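Local coordinates for protein globin III, extracellular (Lumbricus terrestris, PDB 1X9F) that probably carries oxygen as one of the haem-bearing globin subunits of erythrocruorin, the giant extracellular haemoglobin of the earthworm, at residues C[12-15]-C[16-20]; C[33-36]-C[37-41]; C[52-55]-C[56-59]; C[98-101]-C[102-105]; C[114-117]-C[118-122]. One frame throughout, in Å; residues are numbered along the deposited sequence.

Contact 1. Residues C[12-15]-C[16-20]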
# COMPACT_ATOMS: atom_id res chain seq x y z
N HIS C 12 4.72 -14.98 26.19
CA HIS C 12 5.47 -13.99 26.94
C HIS C 12 6.19 -12.98 26.03
O HIS C 12 6.44 -11.85 26.44
CB HIS C 12 6.40 -14.63 27.99
CG HIS C 12 7.71 -15.13 27.46
ND1 HIS C 12 8.08 -16.46 27.51
CD2 HIS C 12 8.76 -14.47 26.91
CE1 HIS C 12 9.29 -16.60 27.00
NE2 HIS C 12 9.72 -15.41 26.62
N ARG C 13 6.49 -13.39 24.80
CA ARG C 13 7.08 -12.50 23.82
C ARG C 13 6.03 -11.47 23.36
O ARG C 13 6.37 -10.30 23.15
CB ARG C 13 7.63 -13.32 22.64
CG ARG C 13 8.37 -12.52 21.57
CD ARG C 13 8.58 -13.25 20.23
NE ARG C 13 7.33 -13.59 19.54
CZ ARG C 13 6.54 -12.72 18.89
NH1 ARG C 13 6.86 -11.43 18.84
NH2 ARG C 13 5.43 -13.15 18.30
N ILE C 14 4.77 -11.90 23.22
CA ILE C 14 3.66 -11.00 22.89
C ILE C 14 3.46 -9.99 24.01
O ILE C 14 3.31 -8.79 23.77
CB ILE C 14 2.33 -11.79 22.60
CG1 ILE C 14 2.49 -12.78 21.44
CG2 ILE C 14 1.17 -10.83 22.34
CD1 ILE C 14 2.65 -12.14 20.06
N VAL C 15 3.47 -10.48 25.25
CA VAL C 15 3.29 -9.64 26.43
C VAL C 15 4.38 -8.56 26.53
O VAL C 15 4.07 -7.39 26.75
CB VAL C 15 3.18 -10.49 27.72
CG1 VAL C 15 3.35 -9.65 28.98
CG2 VAL C 15 1.83 -11.21 27.76
N GLN C 16 5.64 -8.96 26.34
CA GLN C 16 6.78 -8.04 26.45
C GLN C 16 6.77 -6.94 25.41
O GLN C 16 7.05 -5.78 25.71
CB GLN C 16 8.09 -8.82 26.36
CG GLN C 16 8.36 -9.66 27.58
CD GLN C 16 9.68 -10.40 27.52
OE1 GLN C 16 10.03 -11.00 26.50
NE2 GLN C 16 10.40 -10.38 28.63
N LYS C 17 6.45 -7.33 24.18
CA LYS C 17 6.35 -6.41 23.06
C LYS C 17 5.23 -5.41 23.30
O LYS C 17 5.40 -4.21 23.09
CB LYS C 17 6.10 -7.20 21.77
CG LYS C 17 6.06 -6.35 20.51
CD LYS C 17 5.54 -7.14 19.32
CE LYS C 17 6.60 -8.09 18.76
NZ LYS C 17 6.05 -8.89 17.62
N GLN C 18 4.09 -5.91 23.77
CA GLN C 18 2.93 -5.05 24.00
C GLN C 18 3.13 -4.09 25.16
O GLN C 18 2.75 -2.92 25.07
CB GLN C 18 1.66 -5.88 24.16
CG GLN C 18 1.17 -6.43 22.84
CD GLN C 18 -0.00 -7.38 22.96
OE1 GLN C 18 -0.56 -7.81 21.95
NE2 GLN C 18 -0.38 -7.72 24.18
N TRP C 19 3.71 -4.58 26.24
CA TRP C 19 4.01 -3.77 27.42
C TRP C 19 4.99 -2.65 27.08
O TRP C 19 4.83 -1.51 27.54
CB TRP C 19 4.61 -4.68 28.47
CG TRP C 19 5.06 -4.06 29.74
CD1 TRP C 19 6.35 -3.92 30.16
CD2 TRP C 19 4.24 -3.56 30.81
NE1 TRP C 19 6.38 -3.35 31.42
CE2 TRP C 19 5.10 -3.13 31.84
CE3 TRP C 19 2.85 -3.44 31.00
CZ2 TRP C 19 4.63 -2.57 33.03
CZ3 TRP C 19 2.38 -2.88 32.18
CH2 TRP C 19 3.27 -2.46 33.18
N ASP C 20 5.99 -2.98 26.28
CA ASP C 20 7.05 -2.07 25.90
C ASP C 20 6.55 -0.79 25.24
O ASP C 20 7.15 0.28 25.40
CB ASP C 20 8.00 -2.76 24.94
CG ASP C 20 9.42 -2.67 25.40
OD1 ASP C 20 10.17 -1.83 24.85
OD2 ASP C 20 9.87 -3.38 26.33
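The side chains of His12 and Gln16 run alongside each other in the same direction, the imidazole and the amide turned 90° apart. Gln16 OE1 lies at the rim of the His12 ring, close to its plane and 3.7 Å from CD2. Their stronger polar partners are elsewhere: His12 NE2 bonds to Asp86 and Gln16 NE2 to the carbonyl of Ile82. One residue on, Arg13 and Lys17 also lie side by side, with Lys17 NZ near the edge of the guanidinium; Arg13 NE forms a salt bridge with Glu10, which probably eases the approach of the two like charges. Next on the helix, Ile14 and Gln18 lie side by side, pointing the same way. Beneath the pairs runs the i to i+4 backbone ladder, from Gln16 N to His12 O (3.0 Å) through to Trp19 N to Val15 O (2.9 Å). Val15 faces helix 133-148, while Trp19 packs on helix 65-83 and bonds Asp79, the pattern of the first helix of a globin fold.

Contact 2. Residues C[33-36]-C[37-41]. With CMO (carbon monoxide), chain S.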
# COMPACT_ATOMS: atom_id res chain seq x y z
N ILE C 33 3.10 6.27 37.57
CA ILE C 33 2.34 6.81 38.70
C ILE C 33 0.83 6.86 38.43
O ILE C 33 0.04 6.42 39.27
CB ILE C 33 2.88 8.20 39.10
CG1 ILE C 33 4.27 8.06 39.72
CG2 ILE C 33 1.93 8.89 40.08
CD1 ILE C 33 5.02 9.39 39.84
N GLY C 34 0.43 7.37 37.27
CA GLY C 34 -0.98 7.46 36.90
C GLY C 34 -1.65 6.10 36.87
O GLY C 34 -2.71 5.90 37.46
N PHE C 35 -1.01 5.16 36.18
CA PHE C 35 -1.57 3.83 36.00
C PHE C 35 -1.63 3.05 37.32
O PHE C 35 -2.68 2.51 37.67
CB PHE C 35 -0.78 3.06 34.93
CG PHE C 35 -1.47 1.82 34.44
CD1 PHE C 35 -2.82 1.84 34.10
CD2 PHE C 35 -0.76 0.63 34.30
CE1 PHE C 35 -3.46 0.70 33.64
CE2 PHE C 35 -1.39 -0.52 33.84
CZ PHE C 35 -2.74 -0.49 33.51
N GLY C 36 -0.52 3.03 38.05
CA GLY C 36 -0.42 2.35 39.34
C GLY C 36 -1.39 2.90 40.37
O GLY C 36 -2.05 2.13 41.08
N ARG C 37 -1.47 4.22 40.45
CA ARG C 37 -2.46 4.88 41.30
C ARG C 37 -3.87 4.41 40.94
O ARG C 37 -4.63 3.99 41.82
CB ARG C 37 -2.32 6.40 41.19
CG ARG C 37 -3.05 7.20 42.26
CD ARG C 37 -4.40 7.72 41.78
NE ARG C 37 -4.63 9.11 42.18
CZ ARG C 37 -3.80 10.11 41.90
NH1 ARG C 37 -2.66 9.90 41.24
NH2 ARG C 37 -4.11 11.35 42.29
N LEU C 38 -4.20 4.44 39.65
CA LEU C 38 -5.50 3.99 39.18
C LEU C 38 -5.78 2.55 39.64
O LEU C 38 -6.83 2.28 40.22
CB LEU C 38 -5.59 4.09 37.66
CG LEU C 38 -6.83 3.43 37.05
CD1 LEU C 38 -7.83 4.48 36.59
CD2 LEU C 38 -6.43 2.52 35.90
N LEU C 39 -4.83 1.65 39.38
CA LEU C 39 -4.98 0.24 39.76
C LEU C 39 -5.25 0.02 41.24
O LEU C 39 -6.22 -0.64 41.61
CB LEU C 39 -3.77 -0.59 39.31
CG LEU C 39 -3.47 -0.62 37.80
CD1 LEU C 39 -2.09 -1.21 37.55
CD2 LEU C 39 -4.54 -1.36 37.01
N LEU C 40 -4.38 0.56 42.10
CA LEU C 40 -4.53 0.34 43.53
C LEU C 40 -5.77 1.03 44.08
O LEU C 40 -6.49 0.47 44.91
CB LEU C 40 -3.27 0.81 44.27
CG LEU C 40 -2.01 0.02 43.93
CD1 LEU C 40 -0.81 0.65 44.61
CD2 LEU C 40 -2.14 -1.45 44.35
N THR C 41 -6.03 2.24 43.60
CA THR C 41 -7.24 2.97 43.96
C THR C 41 -8.50 2.14 43.69
O THR C 41 -9.38 2.05 44.55
CB THR C 41 -7.28 4.33 43.22
OG1 THR C 41 -6.65 5.32 44.03
CG2 THR C 41 -8.72 4.86 43.07
C CMO S . 1.83 -2.98 45.70
O CMO S . 1.05 -2.17 45.24
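Helix 28-46, the B helix of the globin fold, sets Phe35 against Leu38 and Leu39 on one flank and turns Leu40 into the distal haem pocket on another. Leu39 CD1 sits over one face of the Phe35 ring, offset toward the rim, in a CH-pi contact 4.0 Å from the ring centroid and 19° off its normal. Its other methyl, CD2, reaches the CZ end of the same ring at 4.0 Å. Leu38 meets the ring from a different direction, CD2 lying 4.1 Å from Phe35 CD1. The ring reaches both leucines because Phe35 CG stands anti to the backbone N (chi1 -166°), which leans it along the helix. Replacing this phenylalanine with alanine would probably open a gap beside Leu38 and Leu39, taking the aromatic face from Leu39 CD1 and the packing on Leu124. The backbone carries the usual helical bonds, the straightest of the four that join 33-36 to 37-41 running from Leu40 N to Gly36 O (3.0 Å, 177°). Leu40 then brings both methyls to the bound carbon monoxide, CD1 and CD2 each lying 3.4 Å from the ligand O. Leu39 packs on Phe116, Ile119 and Leu120 of helix 110-127. A B helix that leans on the G helix while lending a leucine to the ligand site is a feature of the globin distal pocket.

Contact 3. Residues C[52-55]-C[56-59]. With HEM (protoporphyrin IX containing Fe), chain R.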
# COMPACT_ATOMS: atom_id res chain seq x y z
N ASP C 52 -6.50 0.05 54.46
CA ASP C 52 -5.72 -0.11 55.68
C ASP C 52 -4.32 -0.64 55.38
O ASP C 52 -3.34 -0.18 55.98
CB ASP C 52 -6.44 -1.03 56.68
CG ASP C 52 -7.81 -0.49 57.09
OD1 ASP C 52 -8.47 -1.13 57.95
OD2 ASP C 52 -8.32 0.55 56.62
N LEU C 53 -4.24 -1.58 54.44
CA LEU C 53 -2.97 -2.20 54.05
C LEU C 53 -1.97 -1.18 53.50
O LEU C 53 -0.76 -1.36 53.63
CB LEU C 53 -3.23 -3.31 53.02
CG LEU C 53 -4.19 -4.42 53.47
CD1 LEU C 53 -4.77 -5.16 52.27
CD2 LEU C 53 -3.49 -5.38 54.40
N PHE C 54 -2.49 -0.11 52.92
CA PHE C 54 -1.66 0.93 52.31
C PHE C 54 -1.57 2.25 53.12
O PHE C 54 -1.22 3.30 52.57
CB PHE C 54 -2.14 1.20 50.87
CG PHE C 54 -1.87 0.06 49.91
CD1 PHE C 54 -2.92 -0.65 49.35
CD2 PHE C 54 -0.57 -0.30 49.59
CE1 PHE C 54 -2.68 -1.70 48.47
CE2 PHE C 54 -0.33 -1.34 48.72
CZ PHE C 54 -1.39 -2.05 48.15
N LYS C 55 -1.86 2.19 54.42
CA LYS C 55 -1.77 3.36 55.30
C LYS C 55 -0.33 3.88 55.37
O LYS C 55 -0.10 5.09 55.30
CB LYS C 55 -2.28 3.00 56.70
CG LYS C 55 -2.24 4.13 57.72
CD LYS C 55 -2.89 3.70 59.05
CE LYS C 55 -2.59 4.69 60.17
NZ LYS C 55 -3.05 6.08 59.86
N ARG C 56 0.61 2.95 55.50
CA ARG C 56 2.03 3.27 55.59
C ARG C 56 2.51 4.08 54.37
O ARG C 56 3.47 4.84 54.47
CB ARG C 56 2.85 1.96 55.74
CG ARG C 56 4.20 2.09 56.45
CD ARG C 56 5.35 2.65 55.60
NE ARG C 56 5.93 1.69 54.65
CZ ARG C 56 6.71 2.03 53.62
NH1 ARG C 56 7.00 3.30 53.38
NH2 ARG C 56 7.21 1.09 52.82
N VAL C 57 1.83 3.92 53.23
CA VAL C 57 2.23 4.66 52.03
C VAL C 57 1.30 5.82 51.66
O VAL C 57 1.44 6.41 50.59
CB VAL C 57 2.45 3.73 50.80
CG1 VAL C 57 3.72 2.91 50.97
CG2 VAL C 57 1.24 2.84 50.53
N ASP C 58 0.37 6.13 52.56
CA ASP C 58 -0.48 7.31 52.45
C ASP C 58 -1.42 7.26 51.23
O ASP C 58 -1.55 8.24 50.49
CB ASP C 58 0.38 8.58 52.44
CG ASP C 58 -0.41 9.84 52.74
OD1 ASP C 58 -1.43 9.76 53.45
OD2 ASP C 58 -0.07 10.96 52.30
N ILE C 59 -2.06 6.11 51.03
CA ILE C 59 -3.07 5.98 49.98
C ILE C 59 -4.15 7.02 50.19
O ILE C 59 -4.82 7.44 49.24
CB ILE C 59 -3.65 4.54 49.93
CG1 ILE C 59 -4.52 4.36 48.68
CG2 ILE C 59 -4.45 4.22 51.21
CD1 ILE C 59 -4.84 2.92 48.34
CHA HEM R . 4.60 -3.42 48.57
CHB HEM R . 5.01 -5.29 44.06
CHC HEM R . 0.30 -6.56 44.08
CHD HEM R . -0.01 -5.01 48.73
C1A HEM R . 5.15 -3.78 47.25
C2A HEM R . 6.46 -3.45 46.90
C3A HEM R . 6.63 -3.99 45.55
C4A HEM R . 5.30 -4.59 45.31
CMA HEM R . 7.83 -3.95 44.63
CAA HEM R . 7.47 -2.69 47.71
CBA HEM R . 8.44 -3.67 48.36
CGA HEM R . 9.46 -2.86 49.11
O1A HEM R . 10.42 -2.36 48.48
O2A HEM R . 9.29 -2.70 50.34
C1B HEM R . 3.71 -5.82 43.66
C2B HEM R . 3.52 -6.33 42.38
C3B HEM R . 2.20 -6.64 42.43
C4B HEM R . 1.69 -6.35 43.68
CMB HEM R . 4.50 -6.50 41.24
CAB HEM R . 1.55 -7.23 41.42
CBB HEM R . 1.20 -7.74 40.21
C1C HEM R . -0.22 -6.22 45.42
C2C HEM R . -1.55 -6.43 45.76
C3C HEM R . -1.59 -6.01 47.06
C4C HEM R . -0.34 -5.54 47.40
CMC HEM R . -2.65 -7.03 44.92
CAC HEM R . -2.81 -5.98 47.91
CBC HEM R . -3.11 -6.77 49.02
C1D HEM R . 1.27 -4.41 49.14
C2D HEM R . 1.43 -3.81 50.38
C3D HEM R . 2.73 -3.35 50.39
C4D HEM R . 3.24 -3.73 49.05
CMD HEM R . 0.40 -3.71 51.49
CAD HEM R . 3.45 -2.62 51.49
CBD HEM R . 3.14 -1.14 51.33
CGD HEM R . 3.97 -0.41 52.35
O1D HEM R . 3.49 -0.21 53.48
O2D HEM R . 5.11 -0.05 52.01
NA HEM R . 4.43 -4.49 46.34
NB HEM R . 2.63 -5.79 44.49
NC HEM R . 0.55 -5.68 46.41
ND HEM R . 2.33 -4.38 48.29
FE HEM R . 2.50 -5.12 46.40
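With CG anti to its carbonyl carbon (chi1 -69°), Phe54 turns its ring edge to Val57 and its outer end to the haem. Arg56, bent at chi2 and chi3 (-78° and -77°), folds its guanidinium back to a haem propionate. The Phe54 and Val57 side chains point the same way, and Val57 CG2 meets the ring at its edge, 3.7 Å from CD2. Ile59 closes on the root of the side chain, its CB 3.8 Å from Phe54 CB. The outer end of the ring lies against the porphyrin: CZ is 3.3 Å from the haem CHD and CE2 3.5 Å from C2D. This is the CD corner of the globin fold, where a phenylalanine wedges the haem, and Phe54 also touches the carbon monoxide and the ring of His70. An alanine at this position would be likely to leave that margin of the haem unwedged, with Val57 CG2 facing a gap. The turn is held by Val57 N bonding to Phe54 O and Asp58 N to Lys55 O (3.0 Å), each donor standing above the carbonyl plane. Ile59 N adds a weak bond to Phe54 O, and Asp58 OD1 bonds to His61. Arg56 NE lies 3.3 Å from haem O2D, which sits over one face of the guanidinium; Val57 CG1 approaches a face of that group over its centre. His91 of the neighbouring Globin II chain packs on Arg56 and hydrogen-bonds the haem through NE2.

Contact 4. Residues C[98-101]-C[102-105]; sequences LAHQ and HEVR. With HEM (protoporphyrin IX containing Fe), chain R.
Leu98 O takes two hydrogen bonds from His102. The one from the side chain, ND1 to Leu98 O, is 3.0 Å long and nearly straight at 174°; the carbonyl oxygen lies in the imidazole plane, while ND1 stands above the plane of the carbonyl. The other comes from the backbone His102 N (3.1 Å). Metal coordination is through the other ring nitrogen, NE2, which binds the haem iron at 2.0 Å on the side away from the carbon monoxide. His102 is thus the proximal histidine of the globin fold, near the end of the F helix, and the ND1 bond, with the edge-to-face ring of Phe113, probably restrains the turning of the ring about the NE2-iron bond. Nonpolar contact comes from Leu98, whose CD2 meets the haem methyl CMA at 3.6 Å. Among the charged groups, Arg105 brings NH2 within 3.3 Å of the propionate O1D, one guanidinium face over CAD. Elsewhere on the helix, His100 and Glu103 run side by side, OE1 at the imidazole edge.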
# COMPACT_ATOMS: atom_id res chain seq x y z
N LEU C 98 9.46 -11.01 45.87
CA LEU C 98 8.19 -10.30 46.02
C LEU C 98 7.23 -11.07 46.94
O LEU C 98 6.56 -10.47 47.78
CB LEU C 98 7.53 -10.04 44.65
CG LEU C 98 8.21 -8.99 43.75
CD1 LEU C 98 7.77 -9.14 42.30
CD2 LEU C 98 7.94 -7.57 44.24
N ALA C 99 7.18 -12.39 46.78
CA ALA C 99 6.35 -13.24 47.62
C ALA C 99 6.64 -12.99 49.10
O ALA C 99 5.71 -12.74 49.87
CB ALA C 99 6.53 -14.71 47.27
N HIS C 100 7.92 -13.04 49.49
CA HIS C 100 8.31 -12.75 50.87
C HIS C 100 7.87 -11.37 51.32
O HIS C 100 7.31 -11.21 52.40
CB HIS C 100 9.83 -12.90 51.06
CG HIS C 100 10.30 -14.31 50.90
ND1 HIS C 100 9.97 -15.31 51.79
CD2 HIS C 100 11.05 -14.90 49.94
CE1 HIS C 100 10.52 -16.45 51.40
NE2 HIS C 100 11.16 -16.23 50.27
N GLN C 101 8.11 -10.37 50.47
CA GLN C 101 7.76 -8.99 50.81
C GLN C 101 6.27 -8.80 51.14
O GLN C 101 5.94 -7.99 52.00
CB GLN C 101 8.20 -8.01 49.71
CG GLN C 101 9.73 -7.88 49.56
CD GLN C 101 10.13 -6.86 48.50
OE1 GLN C 101 9.58 -6.84 47.40
NE2 GLN C 101 11.09 -6.01 48.84
N HIS C 102 5.38 -9.54 50.46
CA HIS C 102 3.95 -9.42 50.77
C HIS C 102 3.55 -10.30 51.95
O HIS C 102 2.64 -9.96 52.71
CB HIS C 102 3.07 -9.71 49.54
CG HIS C 102 3.16 -8.65 48.49
ND1 HIS C 102 4.25 -8.53 47.66
CD2 HIS C 102 2.31 -7.65 48.15
CE1 HIS C 102 4.07 -7.51 46.84
NE2 HIS C 102 2.90 -6.96 47.12
N GLU C 103 4.26 -11.41 52.11
CA GLU C 103 4.06 -12.33 53.21
C GLU C 103 4.17 -11.61 54.56
O GLU C 103 3.33 -11.81 55.45
CB GLU C 103 5.09 -13.47 53.07
CG GLU C 103 5.29 -14.39 54.26
CD GLU C 103 6.63 -15.13 54.18
OE1 GLU C 103 7.68 -14.48 54.35
OE2 GLU C 103 6.62 -16.36 53.96
N VAL C 104 5.17 -10.74 54.70
CA VAL C 104 5.37 -10.03 55.96
C VAL C 104 4.38 -8.88 56.19
O VAL C 104 4.49 -8.15 57.18
CB VAL C 104 6.83 -9.51 56.15
CG1 VAL C 104 7.83 -10.65 56.05
CG2 VAL C 104 7.16 -8.40 55.14
N ARG C 105 3.40 -8.72 55.30
CA ARG C 105 2.36 -7.71 55.52
C ARG C 105 1.09 -8.41 55.94
O ARG C 105 0.50 -9.15 55.14
CB ARG C 105 2.07 -6.93 54.23
CG ARG C 105 3.28 -6.59 53.37
CD ARG C 105 4.30 -5.72 54.07
NE ARG C 105 3.67 -4.52 54.61
CZ ARG C 105 4.29 -3.61 55.34
NH1 ARG C 105 5.58 -3.76 55.63
NH2 ARG C 105 3.64 -2.55 55.78
CHA HEM R . 4.60 -3.42 48.57
CHB HEM R . 5.01 -5.29 44.06
CHC HEM R . 0.30 -6.56 44.08
CHD HEM R . -0.01 -5.01 48.73
C1A HEM R . 5.15 -3.78 47.25
C2A HEM R . 6.46 -3.45 46.90
C3A HEM R . 6.63 -3.99 45.55
C4A HEM R . 5.30 -4.59 45.31
CMA HEM R . 7.83 -3.95 44.63
CAA HEM R . 7.47 -2.69 47.71
CBA HEM R . 8.44 -3.67 48.36
CGA HEM R . 9.46 -2.86 49.11
O1A HEM R . 10.42 -2.36 48.48
O2A HEM R . 9.29 -2.70 50.34
C1B HEM R . 3.71 -5.82 43.66
C2B HEM R . 3.52 -6.33 42.38
C3B HEM R . 2.20 -6.64 42.43
C4B HEM R . 1.69 -6.35 43.68
CMB HEM R . 4.50 -6.50 41.24
CAB HEM R . 1.55 -7.23 41.42
CBB HEM R . 1.20 -7.74 40.21
C1C HEM R . -0.22 -6.22 45.42
C2C HEM R . -1.55 -6.43 45.76
C3C HEM R . -1.59 -6.01 47.06
C4C HEM R . -0.34 -5.54 47.40
CMC HEM R . -2.65 -7.03 44.92
CAC HEM R . -2.81 -5.98 47.91
CBC HEM R . -3.11 -6.77 49.02
C1D HEM R . 1.27 -4.41 49.14
C2D HEM R . 1.43 -3.81 50.38
C3D HEM R . 2.73 -3.35 50.39
C4D HEM R . 3.24 -3.73 49.05
CMD HEM R . 0.40 -3.71 51.49
CAD HEM R . 3.45 -2.62 51.49
CBD HEM R . 3.14 -1.14 51.33
CGD HEM R . 3.97 -0.41 52.35
O1D HEM R . 3.49 -0.21 53.48
O2D HEM R . 5.11 -0.05 52.01
NA HEM R . 4.43 -4.49 46.34
NB HEM R . 2.63 -5.79 44.49
NC HEM R . 0.55 -5.68 46.41
ND HEM R . 2.33 -4.38 48.29
FE HEM R . 2.50 -5.12 46.40

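Contact 5. Residues C[114-117]-C[118-122]; sequences KKFG and EILAT. With HEM (protoporphyrin IX containing Fe), chain R.
Lys115 and Glu118 form a salt bridge one helical turn apart, Lys115 NZ meeting Glu118 OE2 at 2.7 Å on the syn lone pair of the carboxylate. Bends at chi2 and chi4 (-54° and -58°) bring the lysine round to it, while the glutamate stays extended beyond CG. Lys114 adds an opposite charge nearby without direct contact, its NZ 5.4 Å from Glu118 OE1. Nonpolar contacts occupy another flank of helix 110-127, the G helix of the globin. Phe116 CE1 touches Leu120 CD2 at 3.9 Å, and the same carbon lies 3.5 Å from the haem vinyl carbon CBB, which is at the ring edge. Nearer the backbone, Phe116 CB packs on the haem methyl CMC at 3.6 Å. Of the main-chain bonds, those from Ile119 N to Lys115 O and from Leu120 N to Phe116 O are nearly collinear with the C=O, whereas Glu118 N to Lys114 O is weak. Glu118 O holds both Thr122 N and Thr122 OG1, from opposite faces of its plane. The chemistry is that of an amphipathic helix: a hydrocarbon flank packs against the haem edge, and the ion pair is carried on the more exposed flank.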
# COMPACT_ATOMS: atom_id res chain seq x y z
N LYS C 114 -6.32 -11.82 43.31
CA LYS C 114 -7.26 -12.25 42.28
C LYS C 114 -8.03 -11.07 41.71
O LYS C 114 -8.32 -11.02 40.52
CB LYS C 114 -8.23 -13.31 42.81
CG LYS C 114 -9.23 -13.78 41.76
CD LYS C 114 -10.07 -14.90 42.31
CE LYS C 114 -11.10 -15.34 41.29
NZ LYS C 114 -11.89 -16.52 41.81
N LYS C 115 -8.35 -10.12 42.59
CA LYS C 115 -9.04 -8.91 42.19
C LYS C 115 -8.12 -8.03 41.36
O LYS C 115 -8.51 -7.51 40.32
CB LYS C 115 -9.51 -8.16 43.43
CG LYS C 115 -10.98 -7.81 43.41
CD LYS C 115 -11.35 -7.06 42.14
CE LYS C 115 -12.86 -6.92 42.01
NZ LYS C 115 -13.55 -8.25 42.01
N PHE C 116 -6.89 -7.86 41.84
CA PHE C 116 -5.89 -7.08 41.13
C PHE C 116 -5.74 -7.56 39.69
O PHE C 116 -5.75 -6.75 38.76
CB PHE C 116 -4.56 -7.11 41.88
CG PHE C 116 -3.58 -6.08 41.40
CD1 PHE C 116 -2.43 -6.46 40.72
CD2 PHE C 116 -3.82 -4.72 41.60
CE1 PHE C 116 -1.52 -5.51 40.27
CE2 PHE C 116 -2.92 -3.76 41.15
CZ PHE C 116 -1.77 -4.15 40.48
N GLY C 117 -5.63 -8.87 39.51
CA GLY C 117 -5.61 -9.49 38.19
C GLY C 117 -6.76 -9.07 37.29
O GLY C 117 -6.55 -8.81 36.10
N GLU C 118 -7.97 -9.02 37.84
CA GLU C 118 -9.14 -8.58 37.09
C GLU C 118 -9.02 -7.10 36.74
O GLU C 118 -9.26 -6.72 35.59
CB GLU C 118 -10.43 -8.80 37.88
CG GLU C 118 -10.69 -10.24 38.28
CD GLU C 118 -11.69 -10.35 39.42
OE1 GLU C 118 -11.94 -11.48 39.87
OE2 GLU C 118 -12.23 -9.30 39.85
N ILE C 119 -8.66 -6.28 37.72
CA ILE C 119 -8.48 -4.85 37.48
C ILE C 119 -7.40 -4.60 36.43
O ILE C 119 -7.56 -3.75 35.55
CB ILE C 119 -8.18 -4.10 38.81
CG1 ILE C 119 -9.38 -4.16 39.75
CG2 ILE C 119 -7.81 -2.63 38.53
CD1 ILE C 119 -9.08 -3.77 41.18
N LEU C 120 -6.32 -5.38 36.50
CA LEU C 120 -5.20 -5.27 35.58
C LEU C 120 -5.61 -5.69 34.17
O LEU C 120 -5.21 -5.07 33.19
CB LEU C 120 -4.05 -6.14 36.09
CG LEU C 120 -2.60 -5.93 35.66
CD1 LEU C 120 -2.20 -4.46 35.65
CD2 LEU C 120 -1.69 -6.72 36.59
N ALA C 121 -6.42 -6.74 34.08
CA ALA C 121 -6.94 -7.23 32.80
C ALA C 121 -7.86 -6.21 32.12
O ALA C 121 -7.88 -6.12 30.89
CB ALA C 121 -7.67 -8.55 32.99
N THR C 122 -8.62 -5.47 32.92
CA THR C 122 -9.53 -4.46 32.41
C THR C 122 -8.78 -3.20 32.00
O THR C 122 -9.04 -2.63 30.94
CB THR C 122 -10.60 -4.16 33.47
OG1 THR C 122 -11.38 -5.35 33.70
CG2 THR C 122 -11.64 -3.15 32.96
CHA HEM R . 4.60 -3.42 48.57
CHB HEM R . 5.01 -5.29 44.06
CHC HEM R . 0.30 -6.56 44.08
CHD HEM R . -0.01 -5.01 48.73
C1A HEM R . 5.15 -3.78 47.25
C2A HEM R . 6.46 -3.45 46.90
C3A HEM R . 6.63 -3.99 45.55
C4A HEM R . 5.30 -4.59 45.31
CMA HEM R . 7.83 -3.95 44.63
CAA HEM R . 7.47 -2.69 47.71
CBA HEM R . 8.44 -3.67 48.36
CGA HEM R . 9.46 -2.86 49.11
O1A HEM R . 10.42 -2.36 48.48
O2A HEM R . 9.29 -2.70 50.34
C1B HEM R . 3.71 -5.82 43.66
C2B HEM R . 3.52 -6.33 42.38
C3B HEM R . 2.20 -6.64 42.43
C4B HEM R . 1.69 -6.35 43.68
CMB HEM R . 4.50 -6.50 41.24
CAB HEM R . 1.55 -7.23 41.42
CBB HEM R . 1.20 -7.74 40.21
C1C HEM R . -0.22 -6.22 45.42
C2C HEM R . -1.55 -6.43 45.76
C3C HEM R . -1.59 -6.01 47.06
C4C HEM R . -0.34 -5.54 47.40
CMC HEM R . -2.65 -7.03 44.92
CAC HEM R . -2.81 -5.98 47.91
CBC HEM R . -3.11 -6.77 49.02
C1D HEM R . 1.27 -4.41 49.14
C2D HEM R . 1.43 -3.81 50.38
C3D HEM R . 2.73 -3.35 50.39
C4D HEM R . 3.24 -3.73 49.05
CMD HEM R . 0.40 -3.71 51.49
CAD HEM R . 3.45 -2.62 51.49
CBD HEM R . 3.14 -1.14 51.33
CGD HEM R . 3.97 -0.41 52.35
O1D HEM R . 3.49 -0.21 53.48
O2D HEM R . 5.11 -0.05 52.01
NA HEM R . 4.43 -4.49 46.34
NB HEM R . 2.63 -5.79 44.49
NC HEM R . 0.55 -5.68 46.41
ND HEM R . 2.33 -4.38 48.29
FE HEM R . 2.50 -5.12 46.40

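How the contacts relate
All five contacts are local and follow one another in series along the chain; none encloses or crosses another. Contact 1 lies in the first helix, 9-20, and is separated from contacts 3 and 4 by the chain's centre. Contact 2, in helix 28-46, is the junction of the set: Leu40 CD2 packs on Phe54 CZ of contact 3, and Leu39 CD1 on Leu120 CD1 of contact 5, joining helix 28-46 to the turn after helix 50-53 and to helix 110-127. Contacts 3, 4 and 5 do not touch one another directly, but each touches the haem. Contact 4 supplies the iron ligand on one side, while contacts 2 and 3 line the carbon monoxide side.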